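Local coordinates for protein methylornithine synthase PylB (Methanosarcina barkeri, PDB 3T7V) that catalyses the radical-based isomerization of L-lysine to (3R)-3-methyl-D-ornithine, a step of pyrrolysine biosynthesis, using S-adenosylmethionine and a [4Fe-4S] cluster, at residues 23-35 with 255-268. Sequence-based numbering, arbitrary orientation.
Sequences LTDNDLRTLLSLE and NLSELKIISVLRLM
Helix 25-32 lies nearly antiparallel (152°) on helix 258-268, one of the outer helices of the radical SAM TIM-barrel fold, and Val264 is the middle of the seam. Short and beta-branched, it offers a methyl each way: CG1 meets Leu28 CD2 at 3.5 Å, while CG2 faces Leu31 CB and Leu32 CD2. Leucines suit the opposing helix because their branched ends reach across a 10.4 Å axis separation. Leu32 inserts CD2 against Ile261 CG1 (3.8 Å), and its CB rests on Leu256 CD2. One turn beyond Val264, Leu267 CD1 meets Leu31 CD1, the side chains crossing at about a right angle. Leu23 lays CD2 on Leu267 CB, and a water joins Leu23 N to Leu267 O at this end.

At the other end a lysine does what a leucine could not. Lys260 leaves its helix with CG anti to the backbone N (chi1 -170°), then bends at chi2 and chi3, which brings NZ to three backbone carbonyls. Leu34 O accepts from NZ in its carbonyl plane at 2.9 Å; Leu32 O, also 2.9 Å from NZ, is met from above its plane, as is Asn255 O, 2.7 Å from NZ. The ammonium thus ties residues 32-34 to the chain leading into helix 258-268. A methionine in its place would probably leave these carbonyls without their shared donor and let the 32-34 turn drift from Asn255.

Flanking the pair, helix 37-55 packs on Lys260 and Ser263 through Leu43, whereas helix 216-228 adjoins Leu28 and Leu256 and binds Asp25 and Arg29 by salt bridges. Glu258 hydrogen-bonds to Thr238 at the end of strand 233-238.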
loop_
_atom_site.group_PDB
_atom_site.type_symbol
_atom_site.label_atom_id
_atom_site.label_comp_id
_atom_site.label_asym_id
_atom_site.label_seq_id
_atom_site.Cartn_x
_atom_site.Cartn_y
_atom_site.Cartn_z
ATOM N N LEU A 23 16.114 -13.699 8.879
ATOM C CA LEU A 23 15.254 -14.841 8.929
ATOM C C LEU A 23 15.588 -15.808 7.771
ATOM O O LEU A 23 15.789 -15.378 6.609
ATOM C CB LEU A 23 13.809 -14.346 8.834
ATOM C CG LEU A 23 13.196 -13.923 10.172
ATOM C CD1 LEU A 23 13.888 -13.005 11.155
ATOM C CD2 LEU A 23 11.818 -13.407 9.756
ATOM N N THR A 24 15.732 -17.092 8.102
ATOM C CA THR A 24 15.917 -18.118 7.087
ATOM C C THR A 24 14.608 -18.590 6.490
ATOM O O THR A 24 13.548 -18.249 6.995
ATOM C CB THR A 24 16.603 -19.341 7.731
ATOM O OG1 THR A 24 15.713 -19.930 8.717
ATOM C CG2 THR A 24 17.909 -18.934 8.415
ATOM N N ASP A 25 14.669 -19.442 5.457
ATOM C CA ASP A 25 13.411 -19.976 4.946
ATOM C C ASP A 25 12.720 -20.862 5.971
ATOM O O ASP A 25 11.469 -20.878 6.012
ATOM C CB ASP A 25 13.568 -20.721 3.594
ATOM C CG ASP A 25 14.045 -19.796 2.432
ATOM O OD1 ASP A 25 13.737 -18.565 2.418
ATOM O OD2 ASP A 25 14.747 -20.318 1.547
ATOM N N ASN A 26 13.483 -21.633 6.752
ATOM C CA ASN A 26 12.850 -22.390 7.886
ATOM C C ASN A 26 12.128 -21.465 8.850
ATOM O O ASN A 26 11.015 -21.842 9.327
ATOM C CB ASN A 26 13.831 -23.317 8.569
ATOM C CG ASN A 26 14.041 -24.611 7.756
ATOM O OD1 ASN A 26 14.933 -25.303 8.030
ATOM N ND2 ASN A 26 13.229 -24.866 6.750
ATOM N N ASP A 27 12.729 -20.311 9.194
ATOM C CA ASP A 27 12.080 -19.354 10.105
ATOM C C ASP A 27 10.776 -18.874 9.438
ATOM O O ASP A 27 9.751 -18.809 10.124
ATOM C CB ASP A 27 12.966 -18.116 10.400
ATOM C CG ASP A 27 14.245 -18.469 11.093
ATOM O OD1 ASP A 27 14.286 -19.523 11.779
ATOM O OD2 ASP A 27 15.216 -17.685 11.008
ATOM N N LEU A 28 10.796 -18.533 8.142
ATOM C CA LEU A 28 9.537 -18.080 7.422
ATOM C C LEU A 28 8.524 -19.176 7.460
ATOM O O LEU A 28 7.358 -18.888 7.682
ATOM C CB LEU A 28 9.850 -17.634 5.984
ATOM C CG LEU A 28 10.780 -16.447 5.876
ATOM C CD1 LEU A 28 11.013 -16.104 4.389
ATOM C CD2 LEU A 28 10.220 -15.219 6.582
ATOM N N ARG A 29 8.892 -20.445 7.162
ATOM C CA ARG A 29 7.907 -21.500 7.226
ATOM C C ARG A 29 7.267 -21.614 8.577
ATOM O O ARG A 29 6.094 -21.991 8.660
ATOM C CB ARG A 29 8.486 -22.878 6.814
ATOM C CG ARG A 29 8.780 -22.960 5.341
ATOM C CD ARG A 29 9.473 -24.302 5.045
ATOM N NE ARG A 29 9.758 -24.401 3.601
ATOM C CZ ARG A 29 8.897 -24.869 2.716
ATOM N NH1 ARG A 29 7.656 -25.253 3.079
ATOM N NH2 ARG A 29 9.262 -25.023 1.447
ATOM N N THR A 30 8.091 -21.520 9.642
ATOM C CA THR A 30 7.605 -21.663 10.993
ATOM C C THR A 30 6.651 -20.522 11.334
ATOM O O THR A 30 5.521 -20.764 11.800
ATOM C CB THR A 30 8.768 -21.691 11.912
ATOM O OG1 THR A 30 9.629 -22.764 11.560
ATOM C CG2 THR A 30 8.289 -21.803 13.425
ATOM N N LEU A 31 7.094 -19.287 11.067
ATOM C CA LEU A 31 6.267 -18.100 11.404
ATOM C C LEU A 31 4.964 -18.075 10.621
ATOM O O LEU A 31 3.855 -17.794 11.180
ATOM C CB LEU A 31 7.085 -16.798 11.214
ATOM C CG LEU A 31 8.292 -16.702 12.177
ATOM C CD1 LEU A 31 9.016 -15.396 11.891
ATOM C CD2 LEU A 31 7.925 -16.723 13.652
ATOM N N LEU A 32 5.069 -18.443 9.343
ATOM C CA LEU A 32 3.884 -18.448 8.501
ATOM C C LEU A 32 2.905 -19.564 8.826
ATOM O O LEU A 32 1.756 -19.535 8.402
ATOM C CB LEU A 32 4.263 -18.408 7.015
ATOM C CG LEU A 32 4.933 -17.086 6.559
ATOM C CD1 LEU A 32 5.539 -17.290 5.152
ATOM C CD2 LEU A 32 3.937 -15.873 6.566
ATOM N N SER A 33 3.331 -20.611 9.559
ATOM C CA SER A 33 2.376 -21.690 9.847
ATOM C C SER A 33 1.794 -21.522 11.275
ATOM O O SER A 33 1.074 -22.388 11.732
ATOM C CB SER A 33 2.979 -23.065 9.569
ATOM O OG SER A 33 4.096 -23.189 10.358
ATOM N N LEU A 34 2.093 -20.414 11.973
ATOM C CA LEU A 34 1.618 -20.234 13.335
ATOM C C LEU A 34 0.090 -20.123 13.321
ATOM O O LEU A 34 -0.480 -19.454 12.458
ATOM C CB LEU A 34 2.236 -19.002 14.046
ATOM C CG LEU A 34 3.714 -18.970 14.324
ATOM C CD1 LEU A 34 4.093 -17.565 14.752
ATOM C CD2 LEU A 34 4.013 -19.904 15.469
ATOM N N GLU A 35 -0.569 -20.811 14.247
ATOM C CA GLU A 35 -2.024 -20.883 14.241
ATOM C C GLU A 35 -2.586 -20.507 15.623
ATOM O O GLU A 35 -3.690 -19.938 15.718
ATOM C CB GLU A 35 -2.436 -22.316 13.832
ATOM C CG GLU A 35 -3.920 -22.632 13.972
ATOM C CD GLU A 35 -4.272 -24.010 13.438
ATOM O OE1 GLU A 35 -4.594 -24.093 12.233
ATOM O OE2 GLU A 35 -4.206 -25.000 14.210
ATOM N N ASN A 255 -4.433 -20.116 6.320
ATOM C CA ASN A 255 -4.138 -19.449 7.597
ATOM C C ASN A 255 -3.215 -18.221 7.390
ATOM O O ASN A 255 -2.654 -17.654 8.394
ATOM C CB ASN A 255 -3.465 -20.479 8.563
ATOM C CG ASN A 255 -3.980 -20.378 9.989
ATOM O OD1 ASN A 255 -5.011 -19.743 10.256
ATOM N ND2 ASN A 255 -3.269 -21.020 10.926
ATOM N N LEU A 256 -3.029 -17.804 6.122
ATOM C CA LEU A 256 -2.010 -16.785 5.811
ATOM C C LEU A 256 -2.569 -15.374 5.864
ATOM O O LEU A 256 -2.808 -14.649 4.826
ATOM C CB LEU A 256 -1.265 -17.007 4.528
ATOM C CG LEU A 256 -0.486 -18.270 4.432
ATOM C CD1 LEU A 256 -0.283 -18.677 3.003
ATOM C CD2 LEU A 256 0.885 -18.058 5.078
ATOM N N SER A 257 -2.690 -14.950 7.102
ATOM C CA SER A 257 -3.403 -13.749 7.349
ATOM C C SER A 257 -2.464 -12.586 7.082
ATOM O O SER A 257 -1.250 -12.695 7.255
ATOM C CB SER A 257 -3.920 -13.735 8.759
ATOM O OG SER A 257 -2.849 -13.427 9.604
ATOM N N GLU A 258 -3.061 -11.475 6.726
ATOM C CA GLU A 258 -2.318 -10.247 6.566
ATOM C C GLU A 258 -1.541 -9.880 7.877
ATOM O O GLU A 258 -0.437 -9.396 7.798
ATOM C CB GLU A 258 -3.311 -9.190 6.154
ATOM C CG GLU A 258 -2.681 -7.821 5.916
ATOM C CD GLU A 258 -3.710 -6.760 5.654
ATOM O OE1 GLU A 258 -4.873 -7.127 5.216
ATOM O OE2 GLU A 258 -3.378 -5.554 5.863
ATOM N N LEU A 259 -2.125 -10.086 9.076
ATOM C CA LEU A 259 -1.397 -9.691 10.271
ATOM C C LEU A 259 -0.116 -10.457 10.483
ATOM O O LEU A 259 0.912 -9.907 10.841
ATOM C CB LEU A 259 -2.282 -9.831 11.517
ATOM C CG LEU A 259 -3.681 -9.192 11.439
ATOM C CD1 LEU A 259 -4.338 -9.512 12.800
ATOM C CD2 LEU A 259 -3.486 -7.695 11.251
ATOM N N LYS A 260 -0.178 -11.777 10.239
ATOM C CA LYS A 260 1.026 -12.613 10.315
ATOM C C LYS A 260 2.088 -12.123 9.321
ATOM O O LYS A 260 3.261 -12.046 9.619
ATOM C CB LYS A 260 0.615 -14.091 9.995
ATOM C CG LYS A 260 1.647 -15.142 10.244
ATOM C CD LYS A 260 0.953 -16.509 10.663
ATOM C CE LYS A 260 -0.148 -16.815 9.704
ATOM N NZ LYS A 260 -0.415 -18.291 9.785
ATOM N N ILE A 261 1.648 -11.783 8.108
ATOM C CA ILE A 261 2.634 -11.417 7.126
ATOM C C ILE A 261 3.199 -10.031 7.409
ATOM O O ILE A 261 4.359 -9.769 7.156
ATOM C CB ILE A 261 2.055 -11.484 5.703
ATOM C CG1 ILE A 261 1.747 -12.993 5.377
ATOM C CG2 ILE A 261 2.991 -10.916 4.606
ATOM C CD1 ILE A 261 0.858 -13.082 4.184
ATOM N N ILE A 262 2.371 -9.116 7.956
ATOM C CA ILE A 262 2.910 -7.786 8.419
ATOM C C ILE A 262 4.049 -7.981 9.425
ATOM O O ILE A 262 5.089 -7.337 9.340
ATOM C CB ILE A 262 1.820 -6.864 8.967
ATOM C CG1 ILE A 262 0.944 -6.348 7.844
ATOM C CG2 ILE A 262 2.451 -5.715 9.745
ATOM C CD1 ILE A 262 -0.296 -5.652 8.366
ATOM N N SER A 263 3.786 -8.902 10.390
ATOM C CA SER A 263 4.852 -9.128 11.391
ATOM C C SER A 263 6.090 -9.726 10.746
ATOM O O SER A 263 7.194 -9.312 11.053
ATOM C CB SER A 263 4.372 -10.060 12.472
ATOM O OG SER A 263 3.262 -9.502 13.150
ATOM N N VAL A 264 5.914 -10.664 9.812
ATOM C CA VAL A 264 7.078 -11.237 9.143
ATOM C C VAL A 264 7.794 -10.156 8.323
ATOM O O VAL A 264 9.037 -10.079 8.307
ATOM C CB VAL A 264 6.615 -12.415 8.236
ATOM C CG1 VAL A 264 7.764 -12.843 7.354
ATOM C CG2 VAL A 264 6.212 -13.593 9.152
ATOM N N LEU A 265 7.033 -9.258 7.654
ATOM C CA LEU A 265 7.693 -8.171 6.899
ATOM C C LEU A 265 8.497 -7.284 7.831
ATOM O O LEU A 265 9.550 -6.766 7.441
ATOM C CB LEU A 265 6.611 -7.256 6.213
ATOM C CG LEU A 265 6.038 -7.928 4.931
ATOM C CD1 LEU A 265 4.819 -7.071 4.446
ATOM C CD2 LEU A 265 7.042 -8.055 3.812
ATOM N N ARG A 266 7.944 -7.023 9.010
ATOM C CA ARG A 266 8.713 -6.157 9.968
ATOM C C ARG A 266 10.005 -6.854 10.408
ATOM O O ARG A 266 11.044 -6.177 10.599
ATOM C CB ARG A 266 7.854 -5.814 11.162
ATOM C CG ARG A 266 8.530 -5.013 12.293
ATOM C CD ARG A 266 9.162 -3.728 11.773
ATOM N NE ARG A 266 8.125 -2.793 11.361
ATOM C CZ ARG A 266 8.339 -1.752 10.545
ATOM N NH1 ARG A 266 9.518 -1.486 10.040
ATOM N NH2 ARG A 266 7.292 -1.021 10.135
ATOM N N LEU A 267 9.927 -8.177 10.506
ATOM C CA LEU A 267 11.114 -8.874 10.966
ATOM C C LEU A 267 12.139 -8.991 9.827
ATOM O O LEU A 267 13.310 -9.151 10.074
ATOM C CB LEU A 267 10.715 -10.255 11.536
ATOM C CG LEU A 267 9.830 -10.209 12.807
ATOM C CD1 LEU A 267 9.363 -11.600 13.255
ATOM C CD2 LEU A 267 10.581 -9.572 13.953
ATOM N N MET A 268 11.681 -9.023 8.572
ATOM C CA MET A 268 12.524 -9.062 7.385
ATOM C C MET A 268 13.053 -7.695 6.928
ATOM O O MET A 268 14.127 -7.634 6.344
ATOM C CB MET A 268 11.775 -9.649 6.167
ATOM C CG MET A 268 11.495 -11.127 6.346
ATOM S SD MET A 268 10.695 -11.700 4.787
ATOM C CE MET A 268 12.030 -11.477 3.548
HETATM O O HOH W 1 15.430 -10.678 9.377
#